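Local atomic coordinates of haloacid dehalogenase-like hydrolase (Bacteroides thetaiotaomicron, PDB entry 4JB3), a protein that removes the phosphate from D-ribitol 5-phosphate and D-ribitol 1-phosphate, and also dephosphorylates the riboflavin precursor 5-amino-6-(5-phospho-D-ribitylamino)uracil. Residues T94-E97 and T98-A101. Residues are numbered along the deposited sequence; the frame is centred on the assembly and turned at random.
Sequences TMEE and TKQA
Thr-94 O takes two bonds from one residue a turn further on: Thr-98 OG1 lies 2.9 Å from it and Thr-98 N 3.2 Å, the two donors coming from opposite faces of the carbonyl plane. With OG1 placed beside its own backbone N (chi1 -57°), the Thr-98 hydroxyl turns back along the helix to reach that oxygen. Thr-94 is the N-cap of helix 95-103, and with Glu-97 it closes a capping box. Glu-97 N gives a nearly straight bond to Thr-94 OG1 (3.1 Å), and Thr-94 N returns one to the anti lone pair of Glu-97 OE1 (2.9 Å). The Glu-97 chain can reach back because CG sits between the backbone N and the carbonyl carbon (chi1 68°); its other oxygen, OE2, forms a salt bridge with Arg-91. On the exposed side, Gln-100 NE2 reaches Glu-96 OE2 at 2.8 Å, on the anti side and out of the carboxylate plane. Lys-99, fully extended, hydrogen-bonds through NZ to Ser-138 OG. The buried side chains pack on neighbouring helices, Thr-98 on 78-89 and on Phe-135, Ala-101 on 40-50, away from the metal site and consistent with the helical cap of HAD phosphatases. The box thus satisfies two amides at the helix start, while Lys-99 NZ, 5.0 Å from Glu-96 OE1, probably attracts it only weakly.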
ATOM      1  N   THR A  94       0.900  15.542 -19.265  1.00 11.76           N
ATOM      2  CA  THR A  94      -0.276  15.983 -18.519  1.00 12.15           C
ATOM      3  C   THR A  94      -0.376  15.205 -17.216  1.00 10.73           C
ATOM      4  O   THR A  94       0.215  14.122 -17.067  1.00 10.50           O
ATOM      5  CB  THR A  94      -1.577  15.767 -19.294  1.00 13.07           C
ATOM      6  OG1 THR A  94      -1.822  14.361 -19.448  1.00 12.91           O
ATOM      7  CG2 THR A  94      -1.528  16.469 -20.654  1.00 16.63           C
ATOM      8  N   MET A  95      -1.162  15.729 -16.285  1.00 11.02           N
ATOM      9  CA  MET A  95      -1.375  15.008 -15.042  1.00 10.18           C
ATOM     10  C   MET A  95      -2.055  13.678 -15.299  1.00 11.28           C
ATOM     11  O   MET A  95      -1.732  12.683 -14.649  1.00 10.72           O
ATOM     12  CB  MET A  95      -2.200  15.850 -14.064  1.00 11.47           C
ATOM     13  CG  MET A  95      -1.427  17.018 -13.474  1.00 15.40           C
ATOM     14  SD  MET A  95      -0.183  16.395 -12.310  1.00 17.64           S
ATOM     15  CE  MET A  95      -1.156  16.295 -10.818  1.00 26.51           C
ATOM     16  N   GLU A  96      -2.983  13.646 -16.249  1.00 10.79           N
ATOM     17  CA  GLU A  96      -3.741  12.419 -16.471  1.00 14.02           C
ATOM     18  C   GLU A  96      -2.872  11.299 -17.034  1.00 11.32           C
ATOM     19  O   GLU A  96      -3.020  10.149 -16.642  1.00 13.26           O
ATOM     20  CB  GLU A  96      -4.958  12.660 -17.358  1.00 16.00           C
ATOM     21  CG  GLU A  96      -5.865  11.436 -17.494  1.00 21.76           C
ATOM     22  CD  GLU A  96      -6.481  10.989 -16.173  1.00 32.59           C
ATOM     23  OE1 GLU A  96      -6.629  11.821 -15.251  1.00 41.09           O
ATOM     24  OE2 GLU A  96      -6.832   9.795 -16.065  1.00 39.03           O
ATOM     25  N   GLU A  97      -1.956  11.615 -17.939  1.00 11.35           N
ATOM     26  CA  GLU A  97      -1.142  10.523 -18.457  1.00 10.51           C
ATOM     27  C   GLU A  97      -0.114  10.076 -17.428  1.00 11.75           C
ATOM     28  O   GLU A  97       0.281   8.908 -17.419  1.00 11.65           O
ATOM     29  CB  GLU A  97      -0.508  10.875 -19.787  1.00 16.24           C
ATOM     30  CG  GLU A  97       0.535  11.929 -19.704  1.00 14.53           C
ATOM     31  CD  GLU A  97       0.996  12.340 -21.082  1.00 16.41           C
ATOM     32  OE1 GLU A  97       1.130  13.555 -21.328  1.00 14.67           O
ATOM     33  OE2 GLU A  97       1.225  11.441 -21.928  1.00 26.82           O
ATOM     34  N   THR A  98       0.278  10.984 -16.539  1.00  9.44           N
ATOM     35  CA  THR A  98       1.200  10.629 -15.467  1.00  9.62           C
ATOM     36  C   THR A  98       0.485   9.717 -14.469  1.00  9.99           C
ATOM     37  O   THR A  98       1.046   8.706 -14.022  1.00 11.03           O
ATOM     38  CB  THR A  98       1.770  11.882 -14.789  1.00 10.35           C
ATOM     39  OG1 THR A  98       2.417  12.692 -15.786  1.00 11.15           O
ATOM     40  CG2 THR A  98       2.793  11.492 -13.721  1.00 11.97           C
ATOM     41  N   LYS A  99      -0.758  10.062 -14.143  1.00  9.73           N
ATOM     42  CA  LYS A  99      -1.586   9.220 -13.282  1.00  8.52           C
ATOM     43  C   LYS A  99      -1.764   7.839 -13.899  1.00 10.14           C
ATOM     44  O   LYS A  99      -1.613   6.826 -13.208  1.00 11.93           O
ATOM     45  CB  LYS A  99      -2.952   9.856 -13.040  1.00  9.59           C
ATOM     46  CG  LYS A  99      -3.885   8.996 -12.177  1.00  9.03           C
ATOM     47  CD  LYS A  99      -5.193   9.721 -11.914  1.00 12.22           C
ATOM     48  CE  LYS A  99      -6.183   8.817 -11.206  1.00 15.66           C
ATOM     49  NZ  LYS A  99      -7.417   9.566 -10.843  1.00 18.75           N
ATOM     50  N   GLN A 100      -2.075   7.787 -15.194  1.00  8.51           N
ATOM     51  CA  GLN A 100      -2.302   6.495 -15.837  1.00 13.25           C
ATOM     52  C   GLN A 100      -1.054   5.619 -15.807  1.00 13.23           C
ATOM     53  O   GLN A 100      -1.159   4.394 -15.654  1.00 12.99           O
ATOM     54  CB  GLN A 100      -2.852   6.663 -17.253  1.00 18.20           C
ATOM     55  CG  GLN A 100      -4.280   7.202 -17.280  1.00 22.47           C
ATOM     56  CD  GLN A 100      -5.232   6.409 -16.393  1.00 31.71           C
ATOM     57  OE1 GLN A 100      -5.252   5.178 -16.425  1.00 32.02           O
ATOM     58  NE2 GLN A 100      -6.020   7.117 -15.591  1.00 33.93           N
ATOM     59  N   ALA A 101       0.125   6.235 -15.905  1.00 10.23           N
ATOM     60  CA  ALA A 101       1.362   5.467 -15.795  1.00  9.61           C
ATOM     61  C   ALA A 101       1.503   4.861 -14.403  1.00  8.64           C
ATOM     62  O   ALA A 101       1.803   3.675 -14.265  1.00 10.23           O
ATOM     63  CB  ALA A 101       2.576   6.318 -16.156  1.00 10.57           C
TER